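Local coordinates for protein ATP-dependent DNA helicase (Mycobacterium smegmatis, PDB 5V9X) that unwinds nucleic acid duplexes with the energy of ATP hydrolysis, tracking 3'-to-5' along a single DNA strand as a member of the Lhr helicase family, at residues Ser274-Val279 with Phe429-Thr434; Phe296-Arg301 with Gln399-Pro404; Arg305-Leu310 with Ala352-Gly357. All blocks are in the same frame, centred on the assembly; numbering follows the deposited sequence.

Contact 1: Ser274-Val279 with Phe429-Thr434; sequences SIWPDV and FPKHRT. With nucleotides of chain B.
Trp-276 and Lys-431 carry this contact between the start of helix 276-288 and the loop after strand 424-429. The lysine chain runs past the six-membered end of the indole at a slant, with Lys-431 CE 3.7 Å from Trp-276 CZ2. Both reach the same DNA phosphate, that of DC4 of chain B. Trp-276 NE1 donates to OP2 of that nucleotide at 2.7 Å, and OP2 sits at the indole edge. Lys-431 bends at chi3 (63°), and its NZ reaches DC4 OP1 at 3.1 Å and, weakly, O3' of DC3 of chain B. Ile-275 turns its CG2 to Lys-431 O, 3.3 Å away, while its backbone N donates to DC3 OP1 at 2.9 Å. Farther down the helix, Val-279 CG1 packs on Phe-429 CD2 at 3.9 Å; the two side chains lie alongside and run opposite ways. His-432 lays one ring face on the DC3 base, whose N3 lies 3.3 Å above the ring plane and over its centre. No hydrogen bond joins the two segments directly. Most of the grip falls on phosphates, through an amide, an indole N-H, an amine and the Ser-274 hydroxyl, whose distance is doubtfully short. Low dependence on base identity is only suggested.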
loop_
_atom_site.group_PDB
_atom_site.type_symbol
_atom_site.label_atom_id
_atom_site.label_comp_id
_atom_site.label_asym_id
_atom_site.label_seq_id
_atom_site.Cartn_x
_atom_site.Cartn_y
_atom_site.Cartn_z
ATOM N N SER A 274 -22.918 15.427 -13.633
ATOM C CA SER A 274 -21.655 14.922 -13.119
ATOM C C SER A 274 -20.560 15.167 -14.150
ATOM O O SER A 274 -20.824 15.581 -15.283
ATOM C CB SER A 274 -21.763 13.431 -12.774
ATOM O OG SER A 274 -20.629 12.976 -12.058
ATOM N N ILE A 275 -19.314 14.912 -13.735
ATOM C CA ILE A 275 -18.175 14.963 -14.651
ATOM C C ILE A 275 -17.855 13.595 -15.238
ATOM O O ILE A 275 -17.074 13.507 -16.199
ATOM C CB ILE A 275 -16.935 15.545 -13.938
ATOM C CG1 ILE A 275 -15.844 15.930 -14.946
ATOM C CG2 ILE A 275 -16.400 14.559 -12.910
ATOM C CD1 ILE A 275 -14.598 16.521 -14.316
ATOM N N TRP A 276 -18.451 12.526 -14.709
ATOM C CA TRP A 276 -18.158 11.182 -15.205
ATOM C C TRP A 276 -18.441 11.003 -16.692
ATOM O O TRP A 276 -17.593 10.413 -17.385
ATOM C CB TRP A 276 -18.925 10.152 -14.369
ATOM C CG TRP A 276 -18.364 9.954 -13.001
ATOM C CD1 TRP A 276 -18.978 10.229 -11.816
ATOM C CD2 TRP A 276 -17.069 9.438 -12.674
ATOM N NE1 TRP A 276 -18.147 9.911 -10.769
ATOM C CE2 TRP A 276 -16.969 9.424 -11.271
ATOM C CE3 TRP A 276 -15.986 8.984 -13.433
ATOM C CZ2 TRP A 276 -15.829 8.976 -10.609
ATOM C CZ3 TRP A 276 -14.855 8.539 -12.775
ATOM C CH2 TRP A 276 -14.785 8.538 -11.376
ATOM N N PRO A 277 -19.578 11.452 -17.248
ATOM C CA PRO A 277 -19.809 11.233 -18.689
ATOM C C PRO A 277 -18.701 11.753 -19.598
ATOM O O PRO A 277 -18.310 11.054 -20.542
ATOM C CB PRO A 277 -21.135 11.964 -18.931
ATOM C CG PRO A 277 -21.844 11.858 -17.641
ATOM C CD PRO A 277 -20.780 12.007 -16.594
ATOM N N ASP A 278 -18.180 12.956 -19.341
ATOM C CA ASP A 278 -17.115 13.483 -20.189
ATOM C C ASP A 278 -15.797 12.762 -19.949
ATOM O O ASP A 278 -14.999 12.606 -20.880
ATOM C CB ASP A 278 -16.946 14.982 -19.954
ATOM C CG ASP A 278 -18.256 15.732 -20.039
ATOM O OD1 ASP A 278 -19.097 15.552 -19.134
ATOM O OD2 ASP A 278 -18.448 16.500 -21.008
ATOM N N VAL A 279 -15.547 12.328 -18.712
ATOM C CA VAL A 279 -14.352 11.538 -18.423
ATOM C C VAL A 279 -14.417 10.204 -19.151
ATOM O O VAL A 279 -13.483 9.818 -19.865
ATOM C CB VAL A 279 -14.194 11.342 -16.903
ATOM C CG1 VAL A 279 -13.087 10.344 -16.604
ATOM C CG2 VAL A 279 -13.918 12.675 -16.221
ATOM N N PHE A 429 -6.810 11.442 -14.831
ATOM C CA PHE A 429 -8.077 12.163 -14.881
ATOM C C PHE A 429 -8.476 12.594 -13.478
ATOM O O PHE A 429 -8.850 11.741 -12.659
ATOM C CB PHE A 429 -9.178 11.295 -15.493
ATOM C CG PHE A 429 -9.094 11.159 -16.986
ATOM C CD1 PHE A 429 -8.338 10.153 -17.562
ATOM C CD2 PHE A 429 -9.786 12.028 -17.815
ATOM C CE1 PHE A 429 -8.268 10.020 -18.937
ATOM C CE2 PHE A 429 -9.718 11.900 -19.191
ATOM C CZ PHE A 429 -8.957 10.894 -19.752
ATOM N N PRO A 430 -8.405 13.881 -13.145
ATOM C CA PRO A 430 -8.952 14.336 -11.863
ATOM C C PRO A 430 -10.458 14.129 -11.804
ATOM O O PRO A 430 -11.166 14.262 -12.806
ATOM C CB PRO A 430 -8.593 15.826 -11.831
ATOM C CG PRO A 430 -7.442 15.961 -12.770
ATOM C CD PRO A 430 -7.682 14.952 -13.850
ATOM N N LYS A 431 -10.944 13.795 -10.608
ATOM C CA LYS A 431 -12.375 13.634 -10.382
ATOM C C LYS A 431 -13.069 14.948 -10.056
ATOM O O LYS A 431 -14.236 15.131 -10.426
ATOM C CB LYS A 431 -12.626 12.638 -9.244
ATOM C CG LYS A 431 -12.328 11.191 -9.604
ATOM C CD LYS A 431 -12.432 10.271 -8.391
ATOM C CE LYS A 431 -13.836 10.236 -7.816
ATOM N NZ LYS A 431 -13.954 9.275 -6.682
ATOM N N HIS A 432 -12.384 15.865 -9.378
ATOM C CA HIS A 432 -12.973 17.140 -8.986
ATOM C C HIS A 432 -11.866 18.185 -8.898
ATOM O O HIS A 432 -10.709 17.921 -9.239
ATOM C CB HIS A 432 -13.746 16.996 -7.670
ATOM C CG HIS A 432 -12.940 16.400 -6.559
ATOM N ND1 HIS A 432 -12.717 15.045 -6.445
ATOM C CD2 HIS A 432 -12.308 16.976 -5.510
ATOM C CE1 HIS A 432 -11.980 14.811 -5.374
ATOM N NE2 HIS A 432 -11.719 15.966 -4.788
ATOM N N ARG A 433 -12.228 19.378 -8.419
ATOM C CA ARG A 433 -11.332 20.528 -8.497
ATOM C C ARG A 433 -10.043 20.297 -7.712
ATOM O O ARG A 433 -8.944 20.372 -8.270
ATOM C CB ARG A 433 -12.058 21.782 -8.008
ATOM C CG ARG A 433 -13.227 22.190 -8.894
ATOM C CD ARG A 433 -13.042 23.592 -9.448
ATOM N NE ARG A 433 -13.701 24.605 -8.628
ATOM C CZ ARG A 433 -13.569 25.915 -8.812
ATOM N NH1 ARG A 433 -12.792 26.376 -9.783
ATOM N NH2 ARG A 433 -14.210 26.766 -8.022
ATOM N N THR A 434 -10.154 20.019 -6.410
ATOM C CA THR A 434 -8.944 19.829 -5.610
ATOM C C THR A 434 -8.203 18.549 -5.968
ATOM O O THR A 434 -7.017 18.425 -5.645
ATOM C CB THR A 434 -9.267 19.823 -4.115
ATOM O OG1 THR A 434 -10.130 18.719 -3.809
ATOM C CG2 THR A 434 -9.930 21.131 -3.713
ATOM P P DC B 3 -19.630 14.448 -9.477
ATOM O OP1 DC B 3 -19.164 14.503 -10.880
ATOM O OP2 DC B 3 -20.856 13.692 -9.138
ATOM O "O5'" DC B 3 -18.419 13.895 -8.586
ATOM C "C5'" DC B 3 -17.630 12.808 -9.073
ATOM C "C4'" DC B 3 -16.810 12.160 -7.966
ATOM O "O4'" DC B 3 -15.972 13.156 -7.319
ATOM C "C3'" DC B 3 -17.614 11.486 -6.850
ATOM O "O3'" DC B 3 -17.002 10.246 -6.495
ATOM C "C2'" DC B 3 -17.518 12.496 -5.707
ATOM C "C1'" DC B 3 -16.118 13.047 -5.922
ATOM N N1 DC B 3 -15.899 14.391 -5.317
ATOM C C2 DC B 3 -15.117 14.514 -4.162
ATOM O O2 DC B 3 -14.622 13.499 -3.656
ATOM N N3 DC B 3 -14.925 15.746 -3.628
ATOM C C4 DC B 3 -15.474 16.816 -4.203
ATOM N N4 DC B 3 -15.258 18.009 -3.640
ATOM C C5 DC B 3 -16.274 16.709 -5.380
ATOM C C6 DC B 3 -16.454 15.491 -5.898
ATOM P P DC B 4 -17.667 8.849 -6.933
ATOM O OP1 DC B 4 -16.624 7.805 -6.813
ATOM O OP2 DC B 4 -18.345 9.063 -8.229
ATOM O "O5'" DC B 4 -18.778 8.577 -5.810
ATOM C "C5'" DC B 4 -18.387 8.272 -4.471
ATOM C "C4'" DC B 4 -19.403 8.810 -3.474
ATOM O "O4'" DC B 4 -19.739 10.162 -3.830
ATOM C "C3'" DC B 4 -20.732 8.058 -3.435
ATOM O "O3'" DC B 4 -20.751 7.156 -2.330
ATOM C "C2'" DC B 4 -21.800 9.160 -3.278
ATOM C "C1'" DC B 4 -21.001 10.467 -3.300
ATOM N N1 DC B 4 -21.621 11.530 -4.148
ATOM C C2 DC B 4 -22.500 12.456 -3.572
ATOM O O2 DC B 4 -22.752 12.379 -2.363
ATOM N N3 DC B 4 -23.052 13.414 -4.360
ATOM C C4 DC B 4 -22.754 13.464 -5.660
ATOM N N4 DC B 4 -23.322 14.425 -6.395
ATOM C C5 DC B 4 -21.860 12.530 -6.263
ATOM C C6 DC B 4 -21.322 11.590 -5.478
#

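Contact 2: Phe296-Arg301 with Gln399-Pro404; sequences FANSRR and QVEAPP. With nucleotides of chain B.
Phe-296 and Gln-399 form a parallel beta bridge, their CA atoms 5.0 Å apart, and Val-400 N donates to Phe-296 O at 3.1 Å. The strands are neighbours in the parallel sheet of the second RecA-like domain, and the contact lies where both leave the sheet toward the DNA. Phe-296 and Gln-399 project from the same face of that sheet. The two side chains cross at about a right angle, yet the amide and ring planes lie only 13° apart. Gln-399 OE1 is 3.2 Å from Phe-296 CB, and Arg-412 donates a hydrogen bond to this oxygen. A bend at chi2 (63°) brings the amide of Gln-399 back over its own chain, where NE2 donates to Glu-401 O. NE2 also donates to Asn-298 OD1 at 3.3 Å, close to the glutamine amide plane. Arg-412 is a second donor to Asn-298 OD1. On the other end of the asparagine amide, ND2 donates to Ala-402 O at 3.1 Å and to Glu-401 OE1, which it meets from above the carboxylate plane. This network fixes the rotation of the Asn-298 amide. It ties the loop after strand 292-296 to the end of strand 394-400 and the loop that follows. Ser-299 caps helix 300-318 through a bond from Leu-302 N. At the first turn, Arg-300 N donates to OP1 of DC7 of chain B at 2.9 Å, with a nearly straight N-H...O angle of 171°.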
loop_
_atom_site.group_PDB
_atom_site.type_symbol
_atom_site.label_atom_id
_atom_site.label_comp_id
_atom_site.label_asym_id
_atom_site.label_seq_id
_atom_site.Cartn_x
_atom_site.Cartn_y
_atom_site.Cartn_z
ATOM N N PHE A 296 -6.767 2.336 -14.205
ATOM C CA PHE A 296 -6.697 2.047 -12.779
ATOM C C PHE A 296 -7.752 2.850 -12.032
ATOM O O PHE A 296 -7.848 4.071 -12.197
ATOM C CB PHE A 296 -5.308 2.350 -12.216
ATOM C CG PHE A 296 -4.283 1.293 -12.517
ATOM C CD1 PHE A 296 -4.313 0.073 -11.859
ATOM C CD2 PHE A 296 -3.280 1.521 -13.449
ATOM C CE1 PHE A 296 -3.367 -0.908 -12.130
ATOM C CE2 PHE A 296 -2.331 0.547 -13.725
ATOM C CZ PHE A 296 -2.375 -0.670 -13.065
ATOM N N ALA A 297 -8.538 2.159 -11.210
ATOM C CA ALA A 297 -9.512 2.776 -10.324
ATOM C C ALA A 297 -9.129 2.474 -8.883
ATOM O O ALA A 297 -8.639 1.383 -8.578
ATOM C CB ALA A 297 -10.927 2.268 -10.615
ATOM N N ASN A 298 -9.352 3.442 -7.998
ATOM C CA ASN A 298 -8.929 3.324 -6.608
ATOM C C ASN A 298 -9.908 2.535 -5.741
ATOM O O ASN A 298 -9.771 2.552 -4.513
ATOM C CB ASN A 298 -8.703 4.716 -6.007
ATOM C CG ASN A 298 -7.490 5.414 -6.597
ATOM O OD1 ASN A 298 -6.640 4.781 -7.224
ATOM N ND2 ASN A 298 -7.399 6.722 -6.390
ATOM N N SER A 299 -10.880 1.847 -6.334
ATOM C CA SER A 299 -11.756 0.969 -5.572
ATOM C C SER A 299 -12.329 -0.078 -6.516
ATOM O O SER A 299 -12.314 0.086 -7.739
ATOM C CB SER A 299 -12.881 1.743 -4.875
ATOM O OG SER A 299 -13.864 2.169 -5.803
ATOM N N ARG A 300 -12.834 -1.164 -5.925
ATOM C CA ARG A 300 -13.425 -2.227 -6.730
ATOM C C ARG A 300 -14.760 -1.795 -7.324
ATOM O O ARG A 300 -15.041 -2.073 -8.496
ATOM C CB ARG A 300 -13.597 -3.490 -5.888
ATOM C CG ARG A 300 -12.293 -4.085 -5.374
ATOM C CD ARG A 300 -12.544 -5.393 -4.640
ATOM N NE ARG A 300 -13.270 -5.194 -3.388
ATOM C CZ ARG A 300 -12.737 -5.363 -2.181
ATOM N NH1 ARG A 300 -11.473 -5.745 -2.061
ATOM N NH2 ARG A 300 -13.469 -5.159 -1.095
ATOM N N ARG A 301 -15.594 -1.111 -6.535
ATOM C CA ARG A 301 -16.894 -0.674 -7.037
ATOM C C ARG A 301 -16.741 0.278 -8.217
ATOM O O ARG A 301 -17.499 0.196 -9.190
ATOM C CB ARG A 301 -17.704 -0.020 -5.916
ATOM C CG ARG A 301 -18.482 -1.009 -5.057
ATOM C CD ARG A 301 -19.316 -0.304 -3.996
ATOM N NE ARG A 301 -18.486 0.349 -2.986
ATOM C CZ ARG A 301 -18.960 1.089 -1.989
ATOM N NH1 ARG A 301 -20.267 1.278 -1.860
ATOM N NH2 ARG A 301 -18.126 1.643 -1.119
ATOM N N GLN A 399 -4.963 6.687 -15.230
ATOM C CA GLN A 399 -5.168 6.723 -13.787
ATOM C C GLN A 399 -6.344 7.646 -13.498
ATOM O O GLN A 399 -6.265 8.854 -13.737
ATOM C CB GLN A 399 -3.909 7.195 -13.064
ATOM C CG GLN A 399 -4.095 7.407 -11.570
ATOM C CD GLN A 399 -4.456 6.129 -10.843
ATOM O OE1 GLN A 399 -3.903 5.067 -11.127
ATOM N NE2 GLN A 399 -5.391 6.222 -9.903
ATOM N N VAL A 400 -7.433 7.074 -12.992
ATOM C CA VAL A 400 -8.607 7.843 -12.595
ATOM C C VAL A 400 -8.428 8.249 -11.139
ATOM O O VAL A 400 -8.209 7.392 -10.276
ATOM C CB VAL A 400 -9.896 7.035 -12.798
ATOM C CG1 VAL A 400 -11.016 7.575 -11.922
ATOM C CG2 VAL A 400 -10.311 7.077 -14.261
ATOM N N GLU A 401 -8.510 9.559 -10.877
ATOM C CA GLU A 401 -8.200 10.173 -9.586
ATOM C C GLU A 401 -6.706 10.071 -9.294
ATOM O O GLU A 401 -6.021 9.201 -9.840
ATOM C CB GLU A 401 -9.020 9.539 -8.455
ATOM C CG GLU A 401 -8.962 10.281 -7.124
ATOM C CD GLU A 401 -9.885 9.686 -6.077
ATOM O OE1 GLU A 401 -10.062 8.449 -6.066
ATOM O OE2 GLU A 401 -10.442 10.460 -5.269
ATOM N N ALA A 402 -6.188 10.965 -8.459
ATOM C CA ALA A 402 -4.787 10.883 -8.075
ATOM C C ALA A 402 -4.510 9.533 -7.418
ATOM O O ALA A 402 -5.345 9.030 -6.656
ATOM C CB ALA A 402 -4.420 12.021 -7.122
ATOM N N PRO A 403 -3.369 8.911 -7.700
ATOM C CA PRO A 403 -3.066 7.599 -7.116
ATOM C C PRO A 403 -2.712 7.727 -5.645
ATOM O O PRO A 403 -2.429 8.834 -5.163
ATOM C CB PRO A 403 -1.871 7.115 -7.950
ATOM C CG PRO A 403 -1.227 8.359 -8.435
ATOM C CD PRO A 403 -2.328 9.357 -8.643
ATOM N N PRO A 404 -2.722 6.620 -4.893
ATOM C CA PRO A 404 -2.504 6.720 -3.438
ATOM C C PRO A 404 -1.136 7.253 -3.043
ATOM O O PRO A 404 -0.986 7.739 -1.915
ATOM C CB PRO A 404 -2.702 5.276 -2.953
ATOM C CG PRO A 404 -2.474 4.431 -4.160
ATOM C CD PRO A 404 -3.002 5.234 -5.308
ATOM P P DC B 7 -11.478 -1.082 -2.032
ATOM O OP1 DC B 7 -12.606 -1.138 -2.985
ATOM O OP2 DC B 7 -11.688 -1.452 -0.617
ATOM O "O5'" DC B 7 -10.303 -1.972 -2.615
ATOM C "C5'" DC B 7 -9.518 -1.461 -3.678
ATOM C "C4'" DC B 7 -8.107 -1.993 -3.599
ATOM O "O4'" DC B 7 -7.400 -1.338 -2.535
ATOM C "C3'" DC B 7 -8.014 -3.480 -3.284
ATOM O "O3'" DC B 7 -7.794 -4.204 -4.480
ATOM C "C2'" DC B 7 -6.818 -3.596 -2.322
ATOM C "C1'" DC B 7 -6.327 -2.158 -2.167
ATOM N N1 DC B 7 -5.926 -1.829 -0.775
ATOM C C2 DC B 7 -4.574 -1.645 -0.472
ATOM O O2 DC B 7 -3.736 -1.748 -1.376
ATOM N N3 DC B 7 -4.221 -1.353 0.805
ATOM C C4 DC B 7 -5.159 -1.253 1.748
ATOM N N4 DC B 7 -4.765 -0.965 2.994
ATOM C C5 DC B 7 -6.542 -1.444 1.457
ATOM C C6 DC B 7 -6.877 -1.728 0.197
ATOM P P DG B 6 -14.486 3.929 1.085
ATOM O OP1 DG B 6 -15.620 3.001 0.871
ATOM O OP2 DG B 6 -13.843 4.014 2.416
ATOM O "O5'" DG B 6 -13.350 3.589 0.031
ATOM C "C5'" DG B 6 -12.574 2.440 0.185
ATOM C "C4'" DG B 6 -11.554 2.364 -0.922
ATOM O "O4'" DG B 6 -10.673 3.506 -0.847
ATOM C "C3'" DG B 6 -10.671 1.125 -0.884
ATOM O "O3'" DG B 6 -10.853 0.394 -2.077
ATOM C "C2'" DG B 6 -9.240 1.673 -0.751
ATOM C "C1'" DG B 6 -9.381 3.115 -1.222
ATOM N N9 DG B 6 -8.429 4.050 -0.610
ATOM C C8 DG B 6 -8.707 5.313 -0.140
ATOM N N7 DG B 6 -7.669 5.929 0.351
ATOM C C5 DG B 6 -6.627 5.023 0.197
ATOM C C6 DG B 6 -5.260 5.137 0.549
ATOM O O6 DG B 6 -4.682 6.095 1.084
ATOM N N1 DG B 6 -4.544 3.986 0.220
ATOM C C2 DG B 6 -5.082 2.868 -0.373
ATOM N N2 DG B 6 -4.236 1.856 -0.614
ATOM N N3 DG B 6 -6.360 2.748 -0.709
ATOM C C4 DG B 6 -7.075 3.859 -0.396
#

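Contact 3: Arg305-Leu310 with Ala352-Gly357; sequences RLTSRL and ARAHHG. With nucleotides of chain B.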
loop_
_atom_site.group_PDB
_atom_site.type_symbol
_atom_site.label_atom_id
_atom_site.label_comp_id
_atom_site.label_asym_id
_atom_site.label_seq_id
_atom_site.Cartn_x
_atom_site.Cartn_y
_atom_site.Cartn_z
ATOM N N ARG A 305 -17.999 -0.180 -12.011
ATOM C CA ARG A 305 -18.792 0.895 -12.597
ATOM C C ARG A 305 -18.225 1.336 -13.941
ATOM O O ARG A 305 -18.939 1.365 -14.949
ATOM C CB ARG A 305 -18.849 2.081 -11.638
ATOM C CG ARG A 305 -20.080 2.147 -10.762
ATOM C CD ARG A 305 -20.193 3.541 -10.181
ATOM N NE ARG A 305 -20.150 4.545 -11.239
ATOM C CZ ARG A 305 -19.848 5.826 -11.049
ATOM N NH1 ARG A 305 -19.551 6.266 -9.834
ATOM N NH2 ARG A 305 -19.836 6.664 -12.076
ATOM N N LEU A 306 -16.939 1.697 -13.966
ATOM C CA LEU A 306 -16.331 2.188 -15.199
ATOM C C LEU A 306 -16.384 1.142 -16.301
ATOM O O LEU A 306 -16.661 1.470 -17.462
ATOM C CB LEU A 306 -14.889 2.616 -14.937
ATOM C CG LEU A 306 -14.717 3.999 -14.310
ATOM C CD1 LEU A 306 -13.272 4.227 -13.903
ATOM C CD2 LEU A 306 -15.179 5.075 -15.282
ATOM N N THR A 307 -16.132 -0.125 -15.960
ATOM C CA THR A 307 -16.227 -1.187 -16.956
ATOM C C THR A 307 -17.621 -1.242 -17.569
ATOM O O THR A 307 -17.769 -1.447 -18.780
ATOM C CB THR A 307 -15.864 -2.529 -16.328
ATOM O OG1 THR A 307 -14.601 -2.417 -15.662
ATOM C CG2 THR A 307 -15.774 -3.605 -17.394
ATOM N N SER A 308 -18.658 -1.058 -16.747
ATOM C CA SER A 308 -20.015 -0.975 -17.277
ATOM C C SER A 308 -20.160 0.210 -18.223
ATOM O O SER A 308 -20.743 0.084 -19.306
ATOM C CB SER A 308 -21.022 -0.865 -16.131
ATOM O OG SER A 308 -20.787 -1.850 -15.139
ATOM N N ARG A 309 -19.623 1.368 -17.836
ATOM C CA ARG A 309 -19.795 2.572 -18.640
ATOM C C ARG A 309 -19.007 2.487 -19.943
ATOM O O ARG A 309 -19.542 2.778 -21.020
ATOM C CB ARG A 309 -19.372 3.802 -17.838
ATOM C CG ARG A 309 -20.085 3.949 -16.508
ATOM C CD ARG A 309 -21.578 4.146 -16.690
ATOM N NE ARG A 309 -22.266 4.185 -15.403
ATOM C CZ ARG A 309 -22.890 3.147 -14.857
ATOM N NH1 ARG A 309 -22.925 1.981 -15.492
ATOM N NH2 ARG A 309 -23.485 3.274 -13.680
ATOM N N LEU A 310 -17.732 2.094 -19.864
ATOM C CA LEU A 310 -16.902 2.035 -21.063
ATOM C C LEU A 310 -17.486 1.077 -22.095
ATOM O O LEU A 310 -17.421 1.338 -23.303
ATOM C CB LEU A 310 -15.473 1.629 -20.699
ATOM C CG LEU A 310 -14.745 2.526 -19.693
ATOM C CD1 LEU A 310 -13.289 2.102 -19.541
ATOM C CD2 LEU A 310 -14.850 3.995 -20.081
ATOM N N ALA A 352 -13.980 -3.409 -22.609
ATOM C CA ALA A 352 -13.270 -3.408 -21.341
ATOM C C ALA A 352 -13.790 -4.527 -20.452
ATOM O O ALA A 352 -14.923 -4.994 -20.597
ATOM C CB ALA A 352 -13.413 -2.057 -20.621
ATOM N N ARG A 353 -12.939 -4.955 -19.522
ATOM C CA ARG A 353 -13.309 -5.957 -18.535
ATOM C C ARG A 353 -12.607 -5.641 -17.221
ATOM O O ARG A 353 -11.543 -5.014 -17.201
ATOM C CB ARG A 353 -12.970 -7.376 -19.004
ATOM C CG ARG A 353 -14.053 -8.015 -19.860
ATOM C CD ARG A 353 -13.845 -9.509 -19.984
ATOM N NE ARG A 353 -12.764 -9.838 -20.906
ATOM C CZ ARG A 353 -12.108 -10.993 -20.900
ATOM N NH1 ARG A 353 -12.415 -11.926 -20.008
ATOM N NH2 ARG A 353 -11.138 -11.214 -21.778
ATOM N N ALA A 354 -13.214 -6.085 -16.125
ATOM C CA ALA A 354 -12.736 -5.757 -14.790
ATOM C C ALA A 354 -11.711 -6.771 -14.296
ATOM O O ALA A 354 -11.745 -7.952 -14.653
ATOM C CB ALA A 354 -13.906 -5.689 -13.808
ATOM N N HIS A 355 -10.789 -6.290 -13.463
ATOM C CA HIS A 355 -9.847 -7.146 -12.751
ATOM C C HIS A 355 -9.643 -6.571 -11.360
ATOM O O HIS A 355 -9.154 -5.446 -11.221
ATOM C CB HIS A 355 -8.506 -7.252 -13.486
ATOM C CG HIS A 355 -7.636 -8.367 -12.994
ATOM N ND1 HIS A 355 -6.839 -8.255 -11.874
ATOM C CD2 HIS A 355 -7.442 -9.622 -13.466
ATOM C CE1 HIS A 355 -6.191 -9.390 -11.680
ATOM N NE2 HIS A 355 -6.539 -10.236 -12.633
ATOM N N HIS A 356 -10.025 -7.330 -10.338
ATOM C CA HIS A 356 -9.792 -6.946 -8.948
ATOM C C HIS A 356 -10.020 -8.174 -8.071
ATOM O O HIS A 356 -10.366 -9.255 -8.558
ATOM C CB HIS A 356 -10.679 -5.771 -8.526
ATOM C CG HIS A 356 -12.142 -6.001 -8.738
ATOM N ND1 HIS A 356 -12.920 -6.721 -7.857
ATOM C CD2 HIS A 356 -12.974 -5.590 -9.724
ATOM C CE1 HIS A 356 -14.166 -6.749 -8.294
ATOM N NE2 HIS A 356 -14.226 -6.069 -9.426
ATOM N N GLY A 357 -9.827 -7.988 -6.763
ATOM C CA GLY A 357 -9.840 -9.113 -5.841
ATOM C C GLY A 357 -11.161 -9.857 -5.785
ATOM O O GLY A 357 -11.182 -11.066 -5.540
ATOM P P DT B 8 -7.997 -5.796 -4.514
ATOM O OP1 DT B 8 -8.157 -6.184 -5.931
ATOM O OP2 DT B 8 -9.049 -6.153 -3.537
ATOM O "O5'" DT B 8 -6.606 -6.367 -3.973
ATOM C "C5'" DT B 8 -5.382 -5.922 -4.552
ATOM C "C4'" DT B 8 -4.210 -6.229 -3.637
ATOM O "O4'" DT B 8 -4.241 -5.361 -2.491
ATOM C "C3'" DT B 8 -4.201 -7.637 -3.062
ATOM O "O3'" DT B 8 -3.392 -8.470 -3.872
ATOM C "C2'" DT B 8 -3.600 -7.466 -1.649
ATOM C "C1'" DT B 8 -3.467 -5.948 -1.480
ATOM N N1 DT B 8 -3.953 -5.443 -0.162
ATOM C C2 DT B 8 -3.051 -4.897 0.720
ATOM O O2 DT B 8 -1.861 -4.800 0.483
ATOM N N3 DT B 8 -3.595 -4.463 1.899
ATOM C C4 DT B 8 -4.925 -4.521 2.276
ATOM O O4 DT B 8 -5.318 -4.103 3.362
ATOM C C5 DT B 8 -5.818 -5.107 1.304
ATOM C C7 DT B 8 -7.282 -5.223 1.600
ATOM C C6 DT B 8 -5.294 -5.534 0.146
#
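Thr-307 CG2 presses on the backbone of strand 352-355, 3.6 Å from both Ala-352 O and Arg-353 CA. Helix 300-318 lies over this edge strand of the sheet and runs nearly antiparallel to it: the short axes approach to 7.5 Å at 172°. The close part is small: a methyl against backbone, and one alkyl pair. In Thr-307, chi1 of -52° sets OG1 beside the backbone N and leaves CG2 on the side facing the strand. OG1 is 3.8 Å from Ala-354 CB and bonds Ala-303 O one turn back. One turn on, Leu-310 CB meets Ala-352 CB at 4.2 Å. Residues that turn from the contact are more open. Ser-308 and Arg-305 are partly exposed; Arg-305 pairs with a DNA phosphate. Arg-353, also partly exposed, points away from the helix to a salt bridge with Asp-370. Beyond the strand, Gly-357 N donates to OP1 of DT8 of chain B at 2.6 Å, with a bent N-H...O angle of 132°. Residues 305-310 and 352-357 thus meet by van der Waals packing, while the Thr-307 and Ser-308 hydroxyls bond carbonyls of their own helix. Just beyond the helix segment, Asn-311 and Glu-304 supply polar ties to Ala-352 N and His-356.

How the contacts relate
All three contacts belong to one RecA-like domain and follow the DNA strand: contact 1 meets DC3 and DC4 of chain B, contact 2 DG6 and DC7, contact 3 DT8. The centres of contacts 1 and 2 lie about 13 Å apart. Those of contacts 2 and 3 are about 12 Å apart, and those of contacts 1 and 3 about 17 Å. Contacts 1 and 2 are joined by probable backbone hydrogen bonds, Phe-429 N to Gln-399 O at 2.9 Å and Phe-429 O to Glu-401 N at 2.8 Å. Contacts 2 and 3 share helix 300-318. Trp-276 and Arg-305 make a cation-pi contact, linking contacts 1 and 3. The Phe-296 side chain of contact 2 is about 11 Å from bound AMP-PNP.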